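Local coordinates for C24 protein (Bizionia argentinensis JUB59, PDB 6OV6) that probably forms the receptor-binding tip of a long tail fibre of a temperate bacteriophage, and binds manganese, at residues A[126-130]-A[131-135]; A[175-178]-A[179-182]; A[108-111]-A[112-115]; A[116-120]-A[121-125]. All blocks are in the same frame, centred on the assembly; numbering follows the deposited sequence.

Contacts 3, 4 and 1 follow one another without a break from residue 108 to residue 135, and contact 2 comes later, at 175-182. Contact 3 links strand 109-110 to strand 115-116 in the mixed sheet. Contact 4 starts helix 120-125, and contact 1 is the loop between that helix and strand 135-137. Centres step along the elongated chain, about 21 Å from contact 3 to contact 4, 17 Å from contact 4 to contact 1 and 19 Å from contact 1 to contact 2; the centres of contacts 2 and 3 lie about 51 Å apart. All four touch the second subunit of the three-chain assembly, so these turns and one helix cap lie at or near subunit interfaces, away from the manganese site.

Contact 1 of 4, residues A[126-130]-A[131-135]; sequences RLLPA and GTNPQ
Thr-132 places its OG1 between its own backbone N and carbonyl carbon (chi1 70°), the orientation that sends the hydroxyl back to Pro-129, while Asn-133 holds CG anti to its backbone N (chi1 -179°), which lays the amide carbon against the Leu-128 CD1 methyl. The first torsion yields a short bond from Thr-132 OG1 to Pro-129 O, 2.7 Å, with the donor tilted moderately from the carbonyl plane. The same oxygen accepts Thr-132 N at 3.2 Å, which is the closing bond of the turn, and it also takes a hydrogen from a water 3.2 Å from Pro-129 O. Backbone, hydroxyl and water thus converge on one carbonyl. That water accepts from Asn-133 N at 3.0 Å, carrying the network one residue past the turn.

Apolar contact accompanies the polar grip, Pro-129 CB lying 3.9 Å from Thr-132 CG2. Pro-129 CD makes a van der Waals approach of 3.6 Å to the hydroxyl oxygen Thr-132 OG1, and the pyrrolidine ring crosses the threonine side chain at a slant. On the next pair of residues, the CD1 methyl of Leu-128 meets the amide carbon CG of Asn-133 at 3.5 Å, the two side chains crossing at roughly a right angle.

The second subunit packs on the loop, its Trp-148 against Leu-128 and its Pro-145 against Pro-129. Within the chain, Gly-131 makes a backbone hydrogen bond with Tyr-275 of strand 267-275.

Gly-131 takes a positive phi of 78° at the third position of Pro-129 to Thr-132, as expected of a type II beta turn, here reinforced by the hydroxyl of its fourth residue.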
loop_
_atom_site.group_PDB
_atom_site.type_symbol
_atom_site.label_atom_id
_atom_site.label_comp_id
_atom_site.label_asym_id
_atom_site.label_seq_id
_atom_site.Cartn_x
_atom_site.Cartn_y
_atom_site.Cartn_z
ATOM N N ARG A 126 23.995 0.440 -7.462
ATOM C CA ARG A 126 22.845 0.426 -6.565
ATOM C C ARG A 126 22.099 1.760 -6.592
ATOM O O ARG A 126 21.079 1.924 -5.925
ATOM C CB ARG A 126 23.304 0.027 -5.163
ATOM C CG ARG A 126 23.728 -1.437 -5.106
ATOM C CD ARG A 126 24.207 -1.780 -3.718
ATOM N NE ARG A 126 23.692 -3.020 -3.146
ATOM C CZ ARG A 126 24.463 -3.997 -2.682
ATOM N NH1 ARG A 126 25.783 -3.910 -2.765
ATOM N NH2 ARG A 126 23.920 -5.073 -2.137
ATOM N N LEU A 127 22.591 2.701 -7.390
ATOM C CA LEU A 127 21.977 4.012 -7.502
ATOM C C LEU A 127 21.039 4.044 -8.698
ATOM O O LEU A 127 21.488 3.882 -9.833
ATOM C CB LEU A 127 23.050 5.111 -7.607
ATOM C CG LEU A 127 22.522 6.532 -7.559
ATOM C CD1 LEU A 127 21.996 6.870 -6.162
ATOM C CD2 LEU A 127 23.571 7.509 -8.025
ATOM N N LEU A 128 19.732 4.220 -8.448
ATOM C CA LEU A 128 18.775 4.265 -9.553
ATOM C C LEU A 128 18.820 5.619 -10.254
ATOM O O LEU A 128 19.158 6.617 -9.613
ATOM C CB LEU A 128 17.341 3.914 -9.070
ATOM C CG LEU A 128 17.166 2.449 -8.657
ATOM C CD1 LEU A 128 15.943 2.257 -7.754
ATOM C CD2 LEU A 128 17.135 1.520 -9.881
ATOM N N PRO A 129 18.490 5.688 -11.567
ATOM C CA PRO A 129 18.523 6.983 -12.256
ATOM C C PRO A 129 17.636 8.037 -11.593
ATOM O O PRO A 129 16.555 7.701 -11.074
ATOM C CB PRO A 129 18.019 6.646 -13.670
ATOM C CG PRO A 129 18.256 5.194 -13.838
ATOM C CD PRO A 129 18.048 4.604 -12.476
ATOM N N ALA A 130 18.073 9.313 -11.635
ATOM C CA ALA A 130 17.269 10.421 -11.120
ATOM C C ALA A 130 15.891 10.395 -11.787
ATOM O O ALA A 130 15.767 10.030 -12.955
ATOM C CB ALA A 130 17.955 11.767 -11.380
ATOM N N GLY A 131 14.869 10.697 -11.010
ATOM C CA GLY A 131 13.497 10.741 -11.492
ATOM C C GLY A 131 12.799 9.416 -11.676
ATOM O O GLY A 131 11.682 9.413 -12.184
ATOM N N THR A 132 13.400 8.289 -11.251
ATOM C CA THR A 132 12.742 6.985 -11.433
ATOM C C THR A 132 12.415 6.280 -10.112
ATOM O O THR A 132 11.850 5.207 -10.161
ATOM C CB THR A 132 13.648 6.024 -12.266
ATOM O OG1 THR A 132 14.789 5.634 -11.478
ATOM C CG2 THR A 132 14.076 6.622 -13.628
ATOM N N ASN A 133 12.876 6.819 -8.971
ATOM C CA ASN A 133 12.815 6.121 -7.686
ATOM C C ASN A 133 12.117 6.873 -6.560
ATOM O O ASN A 133 12.771 7.412 -5.670
ATOM C CB ASN A 133 14.238 5.650 -7.304
ATOM C CG ASN A 133 14.361 4.893 -6.000
ATOM O OD1 ASN A 133 13.517 4.073 -5.601
ATOM N ND2 ASN A 133 15.430 5.150 -5.320
ATOM N N PRO A 134 10.762 6.877 -6.525
ATOM C CA PRO A 134 10.076 7.538 -5.396
ATOM C C PRO A 134 10.521 6.946 -4.041
ATOM O O PRO A 134 10.807 5.741 -3.948
ATOM C CB PRO A 134 8.584 7.270 -5.680
ATOM C CG PRO A 134 8.521 7.049 -7.195
ATOM C CD PRO A 134 9.801 6.288 -7.482
ATOM N N GLN A 135 10.593 7.794 -3.019
ATOM C CA GLN A 135 11.006 7.429 -1.663
ATOM C C GLN A 135 9.985 7.869 -0.634
ATOM O O GLN A 135 9.407 8.955 -0.756
ATOM C CB GLN A 135 12.358 8.106 -1.291
ATOM C CG GLN A 135 13.568 7.550 -2.041
ATOM C CD GLN A 135 13.860 6.126 -1.639
ATOM O OE1 GLN A 135 13.732 5.729 -0.472
ATOM N NE2 GLN A 135 14.225 5.322 -2.597
HETATM O O HOH W 1 15.006 8.888 -8.592
#

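Contact 2 of 4, residues A[175-178]-A[179-182]; sequences YNAI and GKVG
Lys-180 NZ donates to Asn-176 OD1 at 2.7 Å, a short bond that lies in the plane of the amide carbonyl. The ammonium has a second acceptor just before the loop, Ser-173 O, so two oxygens fix its position. Asn-176 turns CG between its backbone N and carbonyl carbon (chi1 65°), and the lysine, extended beyond CG, runs back across the loop until its end meets OD1. Its CE and CD pass the same oxygen, with Lys-180 CE 3.4 Å from Asn-176 OD1.

At the backbone level, Lys-180 N bonds to Ala-177 O at 3.3 Å, with an N-H...O angle of 159° and the donor above the carbonyl plane. This bond closes a type II beta turn from Ala-177 to Lys-180, in which Gly-179 supplies the positive phi (89°) of the third position.

Packing within the turn is light. Ala-177 CB sits 3.9 Å from Lys-180 CG, so the methyl lies alongside the start of the lysine chain, while Ile-178 packs on Tyr-137 of the second subunit.

Tyr-175 is directed to the second subunit, where its OH bonds to Arg-264 and its ring meets Tyr-267 edge-to-face. The turn leads from the loop that follows strand 164-167 into strand 181-182, whose Val-181 and Gly-182 join an antiparallel ladder with a strand of the second subunit, continuing the sheet across the interface.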
loop_
_atom_site.group_PDB
_atom_site.type_symbol
_atom_site.label_atom_id
_atom_site.label_comp_id
_atom_site.label_asym_id
_atom_site.label_seq_id
_atom_site.Cartn_x
_atom_site.Cartn_y
_atom_site.Cartn_z
ATOM N N TYR A 175 -3.179 -3.027 -13.615
ATOM C CA TYR A 175 -1.860 -2.549 -13.166
ATOM C C TYR A 175 -0.730 -2.703 -14.195
ATOM O O TYR A 175 0.442 -2.698 -13.806
ATOM C CB TYR A 175 -1.452 -3.374 -11.919
ATOM C CG TYR A 175 -2.535 -3.595 -10.880
ATOM C CD1 TYR A 175 -3.255 -2.523 -10.350
ATOM C CD2 TYR A 175 -2.786 -4.865 -10.367
ATOM C CE1 TYR A 175 -4.235 -2.718 -9.373
ATOM C CE2 TYR A 175 -3.756 -5.070 -9.387
ATOM C CZ TYR A 175 -4.452 -3.987 -8.873
ATOM O OH TYR A 175 -5.373 -4.190 -7.880
ATOM N N ASN A 176 -1.058 -2.838 -15.503
ATOM C CA ASN A 176 -0.031 -3.101 -16.514
ATOM C C ASN A 176 0.681 -1.904 -17.118
ATOM O O ASN A 176 1.315 -2.030 -18.167
ATOM C CB ASN A 176 -0.551 -4.075 -17.560
ATOM C CG ASN A 176 -1.702 -3.490 -18.370
ATOM O OD1 ASN A 176 -2.131 -2.357 -18.140
ATOM N ND2 ASN A 176 -2.243 -4.251 -19.300
ATOM N N ALA A 177 0.588 -0.752 -16.484
ATOM C CA ALA A 177 1.350 0.433 -16.877
ATOM C C ALA A 177 1.596 1.255 -15.650
ATOM O O ALA A 177 0.711 1.364 -14.794
ATOM C CB ALA A 177 0.601 1.269 -17.926
ATOM N N ILE A 178 2.783 1.898 -15.570
ATOM C CA ILE A 178 3.058 2.833 -14.492
ATOM C C ILE A 178 2.014 3.952 -14.581
ATOM O O ILE A 178 1.730 4.438 -15.682
ATOM C CB ILE A 178 4.504 3.409 -14.628
ATOM C CG1 ILE A 178 5.594 2.291 -14.564
ATOM C CG2 ILE A 178 4.754 4.599 -13.674
ATOM C CD1 ILE A 178 5.698 1.432 -13.263
ATOM N N GLY A 179 1.447 4.339 -13.445
ATOM C CA GLY A 179 0.468 5.422 -13.433
ATOM C C GLY A 179 -0.991 5.043 -13.633
ATOM O O GLY A 179 -1.844 5.923 -13.611
ATOM N N LYS A 180 -1.297 3.760 -13.825
ATOM C CA LYS A 180 -2.693 3.310 -13.928
ATOM C C LYS A 180 -3.289 3.448 -12.539
ATOM O O LYS A 180 -2.646 3.109 -11.536
ATOM C CB LYS A 180 -2.830 1.869 -14.376
ATOM C CG LYS A 180 -2.707 1.714 -15.862
ATOM C CD LYS A 180 -3.321 0.428 -16.322
ATOM C CE LYS A 180 -3.739 0.581 -17.746
ATOM N NZ LYS A 180 -4.232 -0.694 -18.320
ATOM N N VAL A 181 -4.484 4.025 -12.486
ATOM C CA VAL A 181 -5.191 4.325 -11.248
ATOM C C VAL A 181 -6.545 3.633 -11.206
ATOM O O VAL A 181 -7.028 3.100 -12.205
ATOM C CB VAL A 181 -5.291 5.867 -10.999
ATOM C CG1 VAL A 181 -3.887 6.497 -10.915
ATOM C CG2 VAL A 181 -6.130 6.569 -12.081
ATOM N N GLY A 182 -7.130 3.639 -10.037
ATOM C CA GLY A 182 -8.458 3.065 -9.819
ATOM C C GLY A 182 -8.786 3.173 -8.351
ATOM O O GLY A 182 -8.139 3.928 -7.628
#

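Contact 3 of 4, residues A[108-111]-A[112-115]; sequences SISW and AEFA
Phe-114 meets Trp-111 from its first side-chain atom onward. Its CB touches Trp-111 O and lies over the face of the six-membered indole ring, 4.1 Å from the ring centroid and 28° off the normal, a CH-pi contact. The next atom, Phe-114 CG, comes 3.6 Å from Trp-111 CZ3, which also meets CD1 and sits above one face of the phenyl ring, offset toward its rim. The planes of the two rings open at 31°, an oblique pairing; with Trp-111 CG anti to its backbone N (chi1 -179°), the CE3-CZ3 side of the indole reaches the phenyl ring.

The backbone between them explains why residues three apart come together. Glu-113 N bonds to Ser-110 O at 3.2 Å and Phe-114 N to Trp-111 O at 3.0 Å, successive bonds from the N-H of residue i+3 to the C=O of residue i in a short 3-10 turn. The turn joins strand 109-110, which pairs with strand 74-81, to strand 115-116, which pairs with strand 40-42 in the same mixed sheet. A water donating to both Trp-111 O and Phe-114 O bridges the two carbonyls at its end.

Further out along the phenyl ring, CD2 lies 3.6 Å from Trp-111 CE3, and Ser-110 O stands at the ring edge, in its plane. Phe-114 CE2 touches the CG2 methyl of Ile-109 at 3.8 Å. That methyl also meets Glu-113 OE1 at 3.7 Å, the oxygen engaged in a salt bridge with Lys-39. The indole of Trp-111 is stacked on Phe-66 and meets Phe-102 edge-to-face, and Phe-114 packs on Val-57 and Ile-59 of strand 51-59.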
loop_
_atom_site.group_PDB
_atom_site.type_symbol
_atom_site.label_atom_id
_atom_site.label_comp_id
_atom_site.label_asym_id
_atom_site.label_seq_id
_atom_site.Cartn_x
_atom_site.Cartn_y
_atom_site.Cartn_z
ATOM N N SER A 108 48.430 0.645 20.165
ATOM C CA SER A 108 47.614 -0.297 19.406
ATOM C C SER A 108 46.135 0.121 19.387
ATOM O O SER A 108 45.662 0.808 20.294
ATOM C CB SER A 108 47.789 -1.741 19.893
ATOM O OG SER A 108 47.210 -1.925 21.176
ATOM N N ILE A 109 45.438 -0.260 18.324
ATOM C CA ILE A 109 44.044 0.079 18.051
ATOM C C ILE A 109 43.302 -1.220 17.867
ATOM O O ILE A 109 43.815 -2.127 17.196
ATOM C CB ILE A 109 43.949 0.929 16.719
ATOM C CG1 ILE A 109 44.966 2.096 16.629
ATOM C CG2 ILE A 109 42.524 1.352 16.363
ATOM C CD1 ILE A 109 44.938 3.161 17.720
ATOM N N SER A 110 42.062 -1.289 18.382
ATOM C CA SER A 110 41.199 -2.451 18.184
ATOM C C SER A 110 40.973 -2.634 16.674
ATOM O O SER A 110 40.540 -1.693 16.004
ATOM C CB SER A 110 39.856 -2.235 18.876
ATOM O OG SER A 110 38.957 -3.283 18.564
ATOM N N TRP A 111 41.308 -3.813 16.145
ATOM C CA TRP A 111 41.131 -4.152 14.730
ATOM C C TRP A 111 39.658 -4.128 14.300
ATOM O O TRP A 111 39.383 -3.811 13.153
ATOM C CB TRP A 111 41.784 -5.501 14.409
ATOM C CG TRP A 111 41.704 -5.973 12.979
ATOM C CD1 TRP A 111 41.236 -7.184 12.550
ATOM C CD2 TRP A 111 42.173 -5.286 11.802
ATOM N NE1 TRP A 111 41.384 -7.294 11.188
ATOM C CE2 TRP A 111 41.944 -6.141 10.700
ATOM C CE3 TRP A 111 42.739 -4.017 11.569
ATOM C CZ2 TRP A 111 42.262 -5.773 9.384
ATOM C CZ3 TRP A 111 43.110 -3.681 10.277
ATOM C CH2 TRP A 111 42.873 -4.551 9.200
ATOM N N ALA A 112 38.722 -4.412 15.226
ATOM C CA ALA A 112 37.271 -4.405 14.961
ATOM C C ALA A 112 36.759 -3.002 14.562
ATOM O O ALA A 112 35.694 -2.883 13.953
ATOM C CB ALA A 112 36.517 -4.912 16.177
ATOM N N GLU A 113 37.536 -1.952 14.873
ATOM C CA GLU A 113 37.216 -0.563 14.503
ATOM C C GLU A 113 37.509 -0.279 13.011
ATOM O O GLU A 113 37.083 0.755 12.487
ATOM C CB GLU A 113 37.971 0.414 15.395
ATOM C CG GLU A 113 37.423 0.467 16.815
ATOM C CD GLU A 113 38.203 1.336 17.782
ATOM O OE1 GLU A 113 39.018 2.175 17.327
ATOM O OE2 GLU A 113 37.966 1.201 19.005
ATOM N N PHE A 114 38.241 -1.190 12.339
ATOM C CA PHE A 114 38.562 -1.082 10.924
ATOM C C PHE A 114 37.446 -1.687 10.105
ATOM O O PHE A 114 36.973 -2.791 10.407
ATOM C CB PHE A 114 39.923 -1.700 10.584
ATOM C CG PHE A 114 41.082 -0.850 11.043
ATOM C CD1 PHE A 114 41.849 -0.141 10.127
ATOM C CD2 PHE A 114 41.427 -0.780 12.391
ATOM C CE1 PHE A 114 42.919 0.640 10.552
ATOM C CE2 PHE A 114 42.506 -0.012 12.815
ATOM C CZ PHE A 114 43.255 0.684 11.889
ATOM N N ALA A 115 36.981 -0.938 9.112
ATOM C CA ALA A 115 35.861 -1.376 8.280
ATOM C C ALA A 115 36.243 -1.625 6.832
ATOM O O ALA A 115 37.007 -0.873 6.242
ATOM C CB ALA A 115 34.723 -0.371 8.361
HETATM O O HOH W 2 40.865 1.120 19.692
HETATM O O HOH W 3 38.210 -5.347 11.171
#

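Contact 4 of 4, residues A[116-120]-A[121-125]; sequences KLTTL and RELSR
Thr-119 and Glu-122 make the capping bond of this contact: Glu-122 N donates to Thr-119 OG1 at 3.1 Å with an N-H...O angle of 160°. Thr-119 is the N-cap of helix 120-125, and its OG1 lies between the backbone N and carbonyl carbon (chi1 65°), which turns the hydroxyl oxygen toward the first turn.

Bonds to backbone carbonyls begin with Leu-123 N to Thr-119 O at 3.0 Å. One step on, Leu-120 O accepts twice, from Ser-124 N at 2.8 Å and from Ser-124 OG at 2.7 Å. The two donors approach from opposite faces of the carbonyl plane. Ser-124 OG in turn accepts from Thr-118 N of the third subunit, which links this helix to the loop ahead of the helix in that subunit.

Apolar contact centres on the Thr-118 methyl. Thr-118 CG2 reaches Glu-122 CB at 3.6 Å and Leu-123 CG at 4.0 Å, placing the methyl against the first turn of the helix.

Charged ends lead elsewhere: Glu-122 forms a salt bridge with Arg-126, and Arg-121 NH2 donates to Glu-113 O of the third subunit.

Taken together, the bonds show a helix start where the Glu-122 amide is capped by the threonine hydroxyl, while Leu-120 and Arg-121 make backbone hydrogen bonds to the third subunit, and where one serine serves both its own helix and the subunit interface.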
loop_
_atom_site.group_PDB
_atom_site.type_symbol
_atom_site.label_atom_id
_atom_site.label_comp_id
_atom_site.label_asym_id
_atom_site.label_seq_id
_atom_site.Cartn_x
_atom_site.Cartn_y
_atom_site.Cartn_z
ATOM N N LYS A 116 35.683 -2.691 6.263
ATOM C CA LYS A 116 35.873 -3.011 4.854
ATOM C C LYS A 116 34.832 -2.132 4.127
ATOM O O LYS A 116 33.780 -1.834 4.699
ATOM C CB LYS A 116 35.582 -4.505 4.618
ATOM C CG LYS A 116 36.226 -5.075 3.358
ATOM C CD LYS A 116 37.598 -5.675 3.641
ATOM C CE LYS A 116 38.181 -6.303 2.404
ATOM N NZ LYS A 116 38.815 -5.298 1.510
ATOM N N LEU A 117 35.128 -1.680 2.914
ATOM C CA LEU A 117 34.188 -0.800 2.230
ATOM C C LEU A 117 33.503 -1.399 1.026
ATOM O O LEU A 117 34.043 -2.309 0.399
ATOM C CB LEU A 117 34.922 0.475 1.778
ATOM C CG LEU A 117 35.806 1.150 2.813
ATOM C CD1 LEU A 117 36.876 1.961 2.146
ATOM C CD2 LEU A 117 34.973 1.937 3.827
ATOM N N THR A 118 32.324 -0.846 0.672
ATOM C CA THR A 118 31.650 -1.167 -0.573
ATOM C C THR A 118 32.292 -0.197 -1.575
ATOM O O THR A 118 32.471 0.991 -1.255
ATOM C CB THR A 118 30.141 -0.944 -0.474
ATOM O OG1 THR A 118 29.608 -1.869 0.475
ATOM C CG2 THR A 118 29.446 -1.121 -1.801
ATOM N N THR A 119 32.630 -0.682 -2.769
ATOM C CA THR A 119 33.306 0.166 -3.760
ATOM C C THR A 119 32.359 1.208 -4.342
ATOM O O THR A 119 31.138 1.019 -4.316
ATOM C CB THR A 119 33.888 -0.679 -4.889
ATOM O OG1 THR A 119 32.797 -1.277 -5.588
ATOM C CG2 THR A 119 34.883 -1.755 -4.399
ATOM N N LEU A 120 32.923 2.269 -4.932
ATOM C CA LEU A 120 32.107 3.271 -5.603
ATOM C C LEU A 120 31.407 2.658 -6.819
ATOM O O LEU A 120 30.286 3.051 -7.118
ATOM C CB LEU A 120 32.953 4.459 -6.020
ATOM C CG LEU A 120 33.177 5.478 -4.928
ATOM C CD1 LEU A 120 34.376 6.356 -5.268
ATOM C CD2 LEU A 120 31.899 6.346 -4.696
ATOM N N ARG A 121 32.040 1.668 -7.469
ATOM C CA ARG A 121 31.448 0.928 -8.595
ATOM C C ARG A 121 30.143 0.256 -8.143
ATOM O O ARG A 121 29.122 0.397 -8.809
ATOM C CB ARG A 121 32.456 -0.115 -9.118
ATOM C CG ARG A 121 32.068 -0.759 -10.419
ATOM C CD ARG A 121 32.966 -1.942 -10.726
ATOM N NE ARG A 121 32.389 -2.712 -11.817
ATOM C CZ ARG A 121 32.922 -2.819 -13.022
ATOM N NH1 ARG A 121 34.099 -2.265 -13.286
ATOM N NH2 ARG A 121 32.302 -3.513 -13.965
ATOM N N GLU A 122 30.172 -0.418 -6.982
ATOM C CA GLU A 122 28.992 -1.092 -6.421
ATOM C C GLU A 122 27.926 -0.104 -5.963
ATOM O O GLU A 122 26.739 -0.306 -6.240
ATOM C CB GLU A 122 29.432 -2.054 -5.298
ATOM C CG GLU A 122 28.332 -2.958 -4.757
ATOM C CD GLU A 122 27.615 -3.861 -5.749
ATOM O OE1 GLU A 122 28.190 -4.193 -6.812
ATOM O OE2 GLU A 122 26.464 -4.240 -5.447
ATOM N N LEU A 123 28.343 1.004 -5.317
ATOM C CA LEU A 123 27.418 2.056 -4.899
ATOM C C LEU A 123 26.719 2.705 -6.100
ATOM O O LEU A 123 25.521 2.982 -6.026
ATOM C CB LEU A 123 28.124 3.108 -4.033
ATOM C CG LEU A 123 28.561 2.651 -2.647
ATOM C CD1 LEU A 123 29.405 3.717 -1.990
ATOM C CD2 LEU A 123 27.353 2.309 -1.744
ATOM N N SER A 124 27.455 2.888 -7.218
ATOM C CA SER A 124 26.931 3.460 -8.464
ATOM C C SER A 124 25.891 2.530 -9.102
ATOM O O SER A 124 24.886 3.016 -9.602
ATOM C CB SER A 124 28.058 3.750 -9.454
ATOM O OG SER A 124 28.967 4.669 -8.873
ATOM N N ARG A 125 26.115 1.213 -9.025
ATOM C CA ARG A 125 25.230 0.179 -9.574
ATOM C C ARG A 125 23.920 0.119 -8.762
ATOM O O ARG A 125 22.860 -0.181 -9.321
ATOM C CB ARG A 125 25.957 -1.163 -9.508
ATOM C CG ARG A 125 25.384 -2.235 -10.408
ATOM C CD ARG A 125 26.383 -3.361 -10.579
ATOM N NE ARG A 125 25.729 -4.629 -10.896
ATOM C CZ ARG A 125 25.356 -4.991 -12.118
ATOM N NH1 ARG A 125 25.529 -4.168 -13.146
ATOM N NH2 ARG A 125 24.792 -6.173 -12.321
#